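Uncharacterized protein (Bacteroides ovatus CL02T12C04, PDB 6PTM) probably acts as an exo-carrageenase of glycoside hydrolase family 42, hydrolysing carrageenan chains from an end. Local coordinates at residues Glu602-Asp613 with Ser626-Glu637; Lys714-Asn722 with Val765-Glu773. One frame throughout, in Å; residues are numbered along the deposited sequence.

Contact 1 (Glu602-Asp613 with Ser626-Glu637); sequences EGILKNNPHEWD and SDIETVQKYLDE
Ser626 and Glu602 meet at one end of this contact through a short bond, the serine OG donating to Glu602 OE1 over 2.6 Å. The donor comes to the syn side of the carboxylate but lies 24° out of its plane. The glutamate gets there extended, CG anti to the backbone N (chi1 177°), carrying the carboxylate to the N-terminal turn of helix 625-636. At the far end His610 ND1 donates to Glu637 OE1 over 2.9 Å, in the plane of the imidazole and on the syn lone pair of the carboxylate. Between these polar ends the filling is mostly apolar: Thr630 CG2 presses on Leu605 CB at 3.5 Å, tighter than ordinary carbon contact, and Leu605 CD2 continues toward Val631 and Tyr634 CB. Trp612 turns its pyrrole edge to the phenol, NE1 lying 3.4 Å from Tyr634 CZ with the ring planes 58° apart.

A second shell fixes these groups. His610 NE2 donates to Leu605 O at 2.6 Å, in the ring plane and on a carbonyl lone pair, which pins the imidazole at both nitrogens. Lys606 NZ pairs with Glu602 OE2 at 2.8 Å on the anti side, leaving OE1 to the serine and to a water that also donates to Asp627 OD1. Asp627 OD2 is taken by Thr569 and by Phe624 N. Leu605 and Tyr634 both rest on Ile615 of strand 614-617, placing the two helices side by side on one face of the parallel sheet; strand 614-617, helix 625-636 and strand 640-643 form a beta-alpha-beta unit of this alpha/beta domain.

With Glu602 OE1 only 4.2 Å from Asp627 OD1, the shared water and Lys606 would be expected to temper the repulsion, whereas two in-plane N-H bonds are consistent with a positively charged His610.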
loop_
_atom_site.group_PDB
_atom_site.type_symbol
_atom_site.label_atom_id
_atom_site.label_comp_id
_atom_site.label_asym_id
_atom_site.label_seq_id
_atom_site.Cartn_x
_atom_site.Cartn_y
_atom_site.Cartn_z
ATOM N N GLU A 602 -13.328 -6.739 -15.958
ATOM C CA GLU A 602 -13.714 -8.066 -16.472
ATOM C C GLU A 602 -13.312 -9.177 -15.477
ATOM O O GLU A 602 -14.135 -10.054 -15.180
ATOM C CB GLU A 602 -13.076 -8.314 -17.837
ATOM C CG GLU A 602 -13.390 -9.715 -18.356
ATOM C CD GLU A 602 -12.983 -9.989 -19.794
ATOM O OE1 GLU A 602 -12.414 -9.090 -20.471
ATOM O OE2 GLU A 602 -13.218 -11.131 -20.221
ATOM N N GLY A 603 -12.080 -9.151 -14.964
ATOM C CA GLY A 603 -11.563 -10.211 -14.083
ATOM C C GLY A 603 -12.314 -10.285 -12.767
ATOM O O GLY A 603 -12.621 -11.382 -12.291
ATOM N N ILE A 604 -12.636 -9.147 -12.176
ATOM C CA ILE A 604 -13.451 -9.099 -10.938
ATOM C C ILE A 604 -14.851 -9.666 -11.222
ATOM O O ILE A 604 -15.362 -10.475 -10.394
ATOM C CB ILE A 604 -13.450 -7.658 -10.380
ATOM C CG1 ILE A 604 -12.095 -7.317 -9.754
ATOM C CG2 ILE A 604 -14.572 -7.425 -9.393
ATOM C CD1 ILE A 604 -11.869 -5.826 -9.486
ATOM N N LEU A 605 -15.497 -9.256 -12.312
ATOM C CA LEU A 605 -16.876 -9.741 -12.592
ATOM C C LEU A 605 -16.797 -11.252 -12.808
ATOM O O LEU A 605 -17.713 -11.970 -12.365
ATOM C CB LEU A 605 -17.473 -9.020 -13.806
ATOM C CG LEU A 605 -18.337 -7.799 -13.484
ATOM C CD1 LEU A 605 -17.557 -6.774 -12.682
ATOM C CD2 LEU A 605 -18.795 -7.140 -14.754
ATOM N N LYS A 606 -15.751 -11.750 -13.455
ATOM C CA LYS A 606 -15.710 -13.204 -13.759
ATOM C C LYS A 606 -15.312 -14.025 -12.535
ATOM O O LYS A 606 -15.692 -15.174 -12.495
ATOM C CB LYS A 606 -14.780 -13.504 -14.925
ATOM C CG LYS A 606 -15.329 -12.931 -16.213
ATOM C CD LYS A 606 -14.567 -13.328 -17.440
ATOM C CE LYS A 606 -15.536 -13.700 -18.541
ATOM N NZ LYS A 606 -14.958 -13.331 -19.846
ATOM N N ASN A 607 -14.554 -13.486 -11.591
ATOM C CA ASN A 607 -13.926 -14.339 -10.547
ATOM C C ASN A 607 -14.470 -14.069 -9.151
ATOM O O ASN A 607 -14.133 -14.859 -8.297
ATOM C CB ASN A 607 -12.412 -14.151 -10.554
ATOM C CG ASN A 607 -11.836 -14.734 -11.824
ATOM O OD1 ASN A 607 -11.730 -15.956 -11.930
ATOM N ND2 ASN A 607 -11.525 -13.886 -12.796
ATOM N N ASN A 608 -15.167 -12.954 -8.912
ATOM C CA ASN A 608 -15.552 -12.507 -7.543
ATOM C C ASN A 608 -17.078 -12.478 -7.413
ATOM O O ASN A 608 -17.784 -12.195 -8.383
ATOM C CB ASN A 608 -14.970 -11.133 -7.205
ATOM C CG ASN A 608 -13.461 -11.099 -7.100
ATOM O OD1 ASN A 608 -12.798 -12.111 -7.321
ATOM N ND2 ASN A 608 -12.908 -9.923 -6.812
ATOM N N PRO A 609 -17.662 -12.785 -6.232
ATOM C CA PRO A 609 -19.113 -12.621 -6.064
ATOM C C PRO A 609 -19.538 -11.161 -6.308
ATOM O O PRO A 609 -18.815 -10.246 -5.944
ATOM C CB PRO A 609 -19.410 -13.115 -4.641
ATOM C CG PRO A 609 -18.058 -13.385 -3.980
ATOM C CD PRO A 609 -17.016 -13.444 -5.087
ATOM N N HIS A 610 -20.691 -10.965 -6.954
ATOM C CA HIS A 610 -21.198 -9.648 -7.419
ATOM C C HIS A 610 -21.882 -8.937 -6.247
ATOM O O HIS A 610 -23.087 -8.662 -6.317
ATOM C CB HIS A 610 -22.110 -9.819 -8.634
ATOM C CG HIS A 610 -21.371 -10.342 -9.828
ATOM N ND1 HIS A 610 -21.990 -10.597 -11.040
ATOM C CD2 HIS A 610 -20.095 -10.754 -9.980
ATOM C CE1 HIS A 610 -21.107 -11.082 -11.883
ATOM N NE2 HIS A 610 -19.938 -11.131 -11.278
ATOM N N GLU A 611 -21.124 -8.676 -5.192
ATOM C CA GLU A 611 -21.649 -8.143 -3.909
ATOM C C GLU A 611 -21.600 -6.614 -4.004
ATOM O O GLU A 611 -20.810 -5.956 -3.265
ATOM C CB GLU A 611 -20.843 -8.754 -2.761
ATOM C CG GLU A 611 -21.107 -10.235 -2.529
ATOM C CD GLU A 611 -20.211 -10.925 -1.501
ATOM O OE1 GLU A 611 -19.287 -10.298 -0.978
ATOM O OE2 GLU A 611 -20.423 -12.113 -1.240
ATOM N N TRP A 612 -22.421 -6.064 -4.886
ATOM C CA TRP A 612 -22.598 -4.615 -5.067
ATOM C C TRP A 612 -23.956 -4.323 -5.708
ATOM O O TRP A 612 -24.624 -5.261 -6.188
ATOM C CB TRP A 612 -21.448 -4.052 -5.901
ATOM C CG TRP A 612 -21.303 -4.746 -7.218
ATOM C CD1 TRP A 612 -22.068 -4.578 -8.330
ATOM C CD2 TRP A 612 -20.285 -5.686 -7.571
ATOM N NE1 TRP A 612 -21.600 -5.361 -9.348
ATOM C CE2 TRP A 612 -20.502 -6.047 -8.912
ATOM C CE3 TRP A 612 -19.211 -6.252 -6.877
ATOM C CZ2 TRP A 612 -19.675 -6.932 -9.585
ATOM C CZ3 TRP A 612 -18.384 -7.121 -7.543
ATOM C CH2 TRP A 612 -18.637 -7.474 -8.870
ATOM N N ASP A 613 -24.346 -3.053 -5.695
ATOM C CA ASP A 613 -25.688 -2.601 -6.143
ATOM C C ASP A 613 -25.529 -1.957 -7.520
ATOM O O ASP A 613 -26.485 -1.909 -8.287
ATOM C CB ASP A 613 -26.285 -1.613 -5.134
ATOM C CG ASP A 613 -26.368 -2.115 -3.717
ATOM O OD1 ASP A 613 -26.661 -3.297 -3.575
ATOM O OD2 ASP A 613 -26.120 -1.296 -2.748
ATOM N N SER A 626 -14.624 -7.809 -24.686
ATOM C CA SER A 626 -14.907 -8.696 -23.530
ATOM C C SER A 626 -15.292 -7.894 -22.276
ATOM O O SER A 626 -16.038 -8.414 -21.416
ATOM C CB SER A 626 -13.741 -9.631 -23.300
ATOM O OG SER A 626 -12.542 -8.923 -23.058
ATOM N N ASP A 627 -14.889 -6.637 -22.162
ATOM C CA ASP A 627 -15.357 -5.766 -21.048
ATOM C C ASP A 627 -16.872 -5.604 -21.189
ATOM O O ASP A 627 -17.603 -5.819 -20.218
ATOM C CB ASP A 627 -14.712 -4.370 -21.040
ATOM C CG ASP A 627 -13.266 -4.302 -20.576
ATOM O OD1 ASP A 627 -12.927 -5.004 -19.610
ATOM O OD2 ASP A 627 -12.517 -3.476 -21.126
ATOM N N ILE A 628 -17.302 -5.166 -22.365
ATOM C CA ILE A 628 -18.727 -4.854 -22.662
ATOM C C ILE A 628 -19.572 -6.120 -22.488
ATOM O O ILE A 628 -20.631 -6.024 -21.844
ATOM C CB ILE A 628 -18.835 -4.217 -24.055
ATOM C CG1 ILE A 628 -18.166 -2.840 -24.034
ATOM C CG2 ILE A 628 -20.292 -4.165 -24.482
ATOM C CD1 ILE A 628 -17.987 -2.187 -25.372
ATOM N N GLU A 629 -19.126 -7.251 -23.048
ATOM C CA GLU A 629 -19.801 -8.570 -22.929
ATOM C C GLU A 629 -19.935 -8.922 -21.449
ATOM O O GLU A 629 -20.998 -9.424 -21.061
ATOM C CB GLU A 629 -19.044 -9.670 -23.688
ATOM C CG GLU A 629 -19.225 -9.577 -25.192
ATOM C CD GLU A 629 -18.251 -10.400 -26.026
ATOM O OE1 GLU A 629 -17.304 -11.005 -25.449
ATOM O OE2 GLU A 629 -18.432 -10.417 -27.263
ATOM N N THR A 630 -18.899 -8.699 -20.635
ATOM C CA THR A 630 -18.993 -9.094 -19.221
ATOM C C THR A 630 -19.963 -8.130 -18.522
ATOM O O THR A 630 -20.756 -8.597 -17.686
ATOM C CB THR A 630 -17.598 -9.224 -18.602
ATOM O OG1 THR A 630 -16.864 -10.139 -19.412
ATOM C CG2 THR A 630 -17.622 -9.738 -17.189
ATOM N N VAL A 631 -19.935 -6.838 -18.850
ATOM C CA VAL A 631 -20.859 -5.891 -18.162
ATOM C C VAL A 631 -22.295 -6.228 -18.598
ATOM O O VAL A 631 -23.178 -6.114 -17.740
ATOM C CB VAL A 631 -20.470 -4.421 -18.397
ATOM C CG1 VAL A 631 -21.566 -3.467 -17.956
ATOM C CG2 VAL A 631 -19.155 -4.113 -17.710
ATOM N N GLN A 632 -22.491 -6.743 -19.824
ATOM C CA GLN A 632 -23.835 -7.159 -20.332
ATOM C C GLN A 632 -24.351 -8.292 -19.449
ATOM O O GLN A 632 -25.550 -8.226 -19.023
ATOM C CB GLN A 632 -23.822 -7.569 -21.817
ATOM C CG GLN A 632 -25.229 -7.828 -22.393
ATOM C CD GLN A 632 -26.166 -6.661 -22.198
ATOM O OE1 GLN A 632 -25.975 -5.583 -22.765
ATOM N NE2 GLN A 632 -27.160 -6.845 -21.332
ATOM N N LYS A 633 -23.495 -9.276 -19.148
ATOM C CA LYS A 633 -23.896 -10.463 -18.337
ATOM C C LYS A 633 -24.363 -9.972 -16.962
ATOM O O LYS A 633 -25.298 -10.575 -16.389
ATOM C CB LYS A 633 -22.786 -11.519 -18.232
ATOM C CG LYS A 633 -22.533 -12.327 -19.498
ATOM C CD LYS A 633 -21.731 -13.606 -19.316
ATOM N N TYR A 634 -23.762 -8.903 -16.431
ATOM C CA TYR A 634 -24.174 -8.349 -15.129
ATOM C C TYR A 634 -25.560 -7.702 -15.271
ATOM O O TYR A 634 -26.370 -7.935 -14.380
ATOM C CB TYR A 634 -23.107 -7.397 -14.583
ATOM C CG TYR A 634 -23.574 -6.595 -13.408
ATOM C CD1 TYR A 634 -23.903 -7.193 -12.210
ATOM C CD2 TYR A 634 -23.664 -5.231 -13.506
ATOM C CE1 TYR A 634 -24.322 -6.437 -11.132
ATOM C CE2 TYR A 634 -24.097 -4.457 -12.455
ATOM C CZ TYR A 634 -24.412 -5.063 -11.256
ATOM O OH TYR A 634 -24.877 -4.277 -10.247
ATOM N N LEU A 635 -25.834 -6.967 -16.356
ATOM C CA LEU A 635 -27.194 -6.417 -16.636
ATOM C C LEU A 635 -28.208 -7.557 -16.769
ATOM O O LEU A 635 -29.325 -7.392 -16.233
ATOM C CB LEU A 635 -27.179 -5.536 -17.889
ATOM C CG LEU A 635 -26.484 -4.188 -17.699
ATOM C CD1 LEU A 635 -26.168 -3.532 -19.028
ATOM C CD2 LEU A 635 -27.307 -3.248 -16.829
ATOM N N ASP A 636 -27.815 -8.664 -17.407
ATOM C CA ASP A 636 -28.645 -9.881 -17.617
ATOM C C ASP A 636 -28.956 -10.565 -16.278
ATOM O O ASP A 636 -29.976 -11.272 -16.244
ATOM C CB ASP A 636 -28.003 -10.899 -18.575
ATOM C CG ASP A 636 -27.733 -10.364 -19.972
ATOM O OD1 ASP A 636 -28.280 -9.324 -20.296
ATOM O OD2 ASP A 636 -26.951 -11.001 -20.723
ATOM N N GLU A 637 -28.163 -10.363 -15.217
ATOM C CA GLU A 637 -28.530 -10.845 -13.856
ATOM C C GLU A 637 -29.325 -9.789 -13.073
ATOM O O GLU A 637 -29.343 -9.904 -11.873
ATOM C CB GLU A 637 -27.340 -11.090 -12.923
ATOM C CG GLU A 637 -26.195 -11.927 -13.441
ATOM C CD GLU A 637 -24.937 -11.741 -12.582
ATOM O OE1 GLU A 637 -24.776 -10.694 -11.833
ATOM O OE2 GLU A 637 -24.118 -12.647 -12.648
HETATM O O HOH W 1 -11.634 -4.557 -17.275
HETATM O O HOH W 2 -10.895 -6.958 -20.118
#

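Contact 2 (Lys714-Asn722 with Val765-Glu773); sequences KDKNKYIVN and VQLLEVSLE
Lys718 O receives two backbone donors, Lys714 N at 2.9 Å and Asp715 N at 3.2 Å, which reach it from the same face of its plane. This double grip closes the turn leading into strand 718-725, and Asp715 OD2 adds an Asx turn by accepting from Asn717 N. Asp715 OD1 meanwhile takes Lys718 NZ on its syn lone pair, a salt bridge of 3.2 Å.

Across to strand 765-772 the pairing is regular. Tyr719 with Val770 and Val721 with Leu768 are hydrogen-bonded pairs; the Val770 N bond to Tyr719 O, 2.8 Å long, is nearly straight at 174°. Leu772 N, bound to Asn717 O, extends the series beyond the strand start.

On one face, Val721 CG2 meets Val770 CG2 at 3.7 Å, and Tyr719 brings CE2 to Leu772 CD1 at 3.6 Å. Strand 694-700 covers these residues. On the other, Ile720 CG2 packs on Leu767 CD1 at 3.7 Å, with Ile720 under Tyr553 and Phe557 of helix 551-559 and Leu767 against Val550; Asn722 OD1 accepts from Trp494 NE1.

Through their backbones Glu769 pairs with Ser746 of strand 742-747 and Leu767 with Val748 just beyond it, while Ile720 and Asn722 pair with Ile712 and Arg710 of strand 707-715. With strand directions 153° apart, these are the two central neighbours of a twisted four-stranded antiparallel sheet.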
loop_
_atom_site.group_PDB
_atom_site.type_symbol
_atom_site.label_atom_id
_atom_site.label_comp_id
_atom_site.label_asym_id
_atom_site.label_seq_id
_atom_site.Cartn_x
_atom_site.Cartn_y
_atom_site.Cartn_z
ATOM N N LYS A 714 -22.742 -2.874 15.739
ATOM C CA LYS A 714 -22.201 -3.570 16.932
ATOM C C LYS A 714 -23.288 -4.529 17.412
ATOM O O LYS A 714 -22.949 -5.669 17.751
ATOM C CB LYS A 714 -21.864 -2.556 18.027
ATOM C CG LYS A 714 -21.226 -3.108 19.302
ATOM C CD LYS A 714 -21.664 -2.330 20.526
ATOM C CE LYS A 714 -20.697 -2.285 21.692
ATOM N NZ LYS A 714 -20.457 -3.637 22.201
ATOM N N ASP A 715 -24.551 -4.068 17.400
ATOM C CA ASP A 715 -25.744 -4.889 17.749
ATOM C C ASP A 715 -27.026 -4.211 17.254
ATOM O O ASP A 715 -26.946 -3.348 16.323
ATOM C CB ASP A 715 -25.738 -5.213 19.245
ATOM C CG ASP A 715 -25.992 -4.034 20.151
ATOM O OD1 ASP A 715 -25.539 -4.111 21.310
ATOM O OD2 ASP A 715 -26.645 -3.060 19.698
ATOM N N LYS A 716 -28.160 -4.604 17.842
ATOM C CA LYS A 716 -29.533 -4.161 17.478
ATOM C C LYS A 716 -29.557 -2.637 17.298
ATOM O O LYS A 716 -29.975 -2.180 16.227
ATOM C CB LYS A 716 -30.551 -4.572 18.550
ATOM N N ASN A 717 -29.132 -1.866 18.291
ATOM C CA ASN A 717 -29.341 -0.397 18.212
ATOM C C ASN A 717 -28.019 0.340 18.473
ATOM O O ASN A 717 -28.083 1.499 18.894
ATOM C CB ASN A 717 -30.507 0.024 19.123
ATOM C CG ASN A 717 -31.874 0.004 18.449
ATOM O OD1 ASN A 717 -32.025 0.133 17.222
ATOM N ND2 ASN A 717 -32.906 -0.112 19.265
ATOM N N LYS A 718 -26.872 -0.284 18.176
ATOM C CA LYS A 718 -25.549 0.316 18.431
ATOM C C LYS A 718 -24.666 0.135 17.213
ATOM O O LYS A 718 -24.651 -0.963 16.650
ATOM C CB LYS A 718 -24.864 -0.308 19.639
ATOM C CG LYS A 718 -25.521 -0.061 20.987
ATOM C CD LYS A 718 -24.701 -0.635 22.117
ATOM C CE LYS A 718 -25.452 -0.736 23.423
ATOM N NZ LYS A 718 -26.497 -1.778 23.317
ATOM N N TYR A 719 -23.939 1.192 16.873
ATOM C CA TYR A 719 -23.154 1.318 15.634
ATOM C C TYR A 719 -21.752 1.796 16.008
ATOM O O TYR A 719 -21.606 2.568 16.958
ATOM C CB TYR A 719 -23.885 2.224 14.644
ATOM C CG TYR A 719 -25.211 1.641 14.229
ATOM C CD1 TYR A 719 -25.292 0.687 13.230
ATOM C CD2 TYR A 719 -26.373 1.937 14.939
ATOM C CE1 TYR A 719 -26.498 0.109 12.886
ATOM C CE2 TYR A 719 -27.586 1.353 14.614
ATOM C CZ TYR A 719 -27.643 0.423 13.600
ATOM O OH TYR A 719 -28.837 -0.133 13.283
ATOM N N ILE A 720 -20.761 1.346 15.262
ATOM C CA ILE A 720 -19.351 1.810 15.407
ATOM C C ILE A 720 -19.073 2.716 14.220
ATOM O O ILE A 720 -19.284 2.288 13.085
ATOM C CB ILE A 720 -18.329 0.664 15.518
ATOM C CG1 ILE A 720 -18.732 -0.381 16.564
ATOM C CG2 ILE A 720 -16.961 1.246 15.784
ATOM C CD1 ILE A 720 -18.936 0.152 17.969
ATOM N N VAL A 721 -18.742 3.962 14.499
ATOM C CA VAL A 721 -18.513 4.974 13.427
ATOM C C VAL A 721 -17.019 5.256 13.364
ATOM O O VAL A 721 -16.435 5.560 14.413
ATOM C CB VAL A 721 -19.296 6.262 13.695
ATOM C CG1 VAL A 721 -19.019 7.311 12.629
ATOM C CG2 VAL A 721 -20.787 5.977 13.829
ATOM N N ASN A 722 -16.422 5.142 12.184
ATOM C CA ASN A 722 -14.994 5.425 11.958
ATOM C C ASN A 722 -14.912 6.706 11.128
ATOM O O ASN A 722 -15.580 6.773 10.078
ATOM C CB ASN A 722 -14.336 4.257 11.240
ATOM C CG ASN A 722 -12.878 4.540 10.949
ATOM O OD1 ASN A 722 -12.066 4.495 11.856
ATOM N ND2 ASN A 722 -12.581 4.944 9.727
ATOM N N VAL A 765 -8.568 11.011 14.012
ATOM C CA VAL A 765 -9.299 9.723 13.906
ATOM C C VAL A 765 -10.356 9.760 14.993
ATOM O O VAL A 765 -9.990 9.962 16.168
ATOM C CB VAL A 765 -8.361 8.527 14.106
ATOM C CG1 VAL A 765 -9.131 7.221 14.094
ATOM C CG2 VAL A 765 -7.287 8.524 13.050
ATOM N N GLN A 766 -11.598 9.516 14.630
ATOM C CA GLN A 766 -12.657 9.274 15.622
ATOM C C GLN A 766 -13.150 7.832 15.485
ATOM O O GLN A 766 -13.350 7.360 14.341
ATOM C CB GLN A 766 -13.791 10.270 15.454
ATOM C CG GLN A 766 -13.402 11.664 15.904
ATOM C CD GLN A 766 -13.310 11.810 17.396
ATOM O OE1 GLN A 766 -13.997 11.146 18.152
ATOM N NE2 GLN A 766 -12.510 12.767 17.819
ATOM N N LEU A 767 -13.282 7.133 16.614
ATOM C CA LEU A 767 -13.933 5.800 16.613
ATOM C C LEU A 767 -14.960 5.821 17.743
ATOM O O LEU A 767 -14.579 5.868 18.910
ATOM C CB LEU A 767 -12.896 4.695 16.788
ATOM C CG LEU A 767 -13.423 3.269 16.640
ATOM C CD1 LEU A 767 -13.750 2.945 15.197
ATOM C CD2 LEU A 767 -12.404 2.285 17.189
ATOM N N LEU A 768 -16.217 5.824 17.355
ATOM C CA LEU A 768 -17.358 6.155 18.208
ATOM C C LEU A 768 -18.338 4.990 18.217
ATOM O O LEU A 768 -18.586 4.344 17.160
ATOM C CB LEU A 768 -18.044 7.385 17.633
ATOM C CG LEU A 768 -17.183 8.624 17.463
ATOM C CD1 LEU A 768 -17.965 9.678 16.674
ATOM C CD2 LEU A 768 -16.748 9.183 18.806
ATOM N N GLU A 769 -18.880 4.750 19.404
ATOM C CA GLU A 769 -20.045 3.891 19.620
ATOM C C GLU A 769 -21.279 4.802 19.713
ATOM O O GLU A 769 -21.333 5.643 20.624
ATOM C CB GLU A 769 -19.819 2.994 20.838
ATOM C CG GLU A 769 -20.997 2.057 21.018
ATOM C CD GLU A 769 -20.803 1.063 22.140
ATOM O OE1 GLU A 769 -21.705 0.942 22.921
ATOM O OE2 GLU A 769 -19.749 0.428 22.210
ATOM N N VAL A 770 -22.214 4.621 18.790
ATOM C CA VAL A 770 -23.464 5.407 18.647
ATOM C C VAL A 770 -24.634 4.464 18.950
ATOM O O VAL A 770 -24.736 3.412 18.285
ATOM C CB VAL A 770 -23.533 6.065 17.254
ATOM C CG1 VAL A 770 -24.796 6.886 17.062
ATOM C CG2 VAL A 770 -22.314 6.950 17.017
ATOM N N SER A 771 -25.423 4.785 19.987
ATOM C CA SER A 771 -26.629 4.027 20.445
ATOM C C SER A 771 -27.890 4.769 19.982
ATOM O O SER A 771 -27.901 6.019 20.071
ATOM C CB SER A 771 -26.648 3.862 21.947
ATOM O OG SER A 771 -25.418 3.308 22.422
ATOM N N LEU A 772 -28.895 4.062 19.481
ATOM C CA LEU A 772 -30.167 4.697 19.032
ATOM C C LEU A 772 -31.244 4.323 20.054
ATOM O O LEU A 772 -31.012 3.379 20.804
ATOM C CB LEU A 772 -30.534 4.280 17.612
ATOM C CG LEU A 772 -29.431 4.387 16.565
ATOM C CD1 LEU A 772 -29.960 4.030 15.193
ATOM C CD2 LEU A 772 -28.794 5.759 16.529
ATOM N N GLU A 773 -32.311 5.115 20.176
ATOM C CA GLU A 773 -33.315 4.960 21.268
ATOM C C GLU A 773 -34.341 3.909 20.858
ATOM O O GLU A 773 -34.539 3.881 19.664
ATOM C CB GLU A 773 -33.967 6.299 21.601
ATOM C CG GLU A 773 -33.535 6.849 22.952
ATOM C CD GLU A 773 -33.621 8.358 23.056
ATOM O OE1 GLU A 773 -34.450 8.976 22.323
ATOM O OE2 GLU A 773 -32.844 8.916 23.852
#

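Overall arrangement
The two contacts follow in series along the chain: contact 1 closes at Glu637 before contact 2 opens at Lys714. Their centres lie 34 Å apart and their nearest atoms about 16 Å, so they do not touch. Each belongs to a separate sheet system. In contact 1, helices 602-607 and 625-636, before and after strand 614-617 in the chain, lie against the five-stranded parallel sheet of an alpha/beta unit; contact 2 joins the inner strands of the antiparallel sheet that ends the chain. The contacts share no strand or sheet, and each consolidates its own unit, first the parallel alpha/beta one and then the antiparallel beta one, both 26 Å or more from the chain centre.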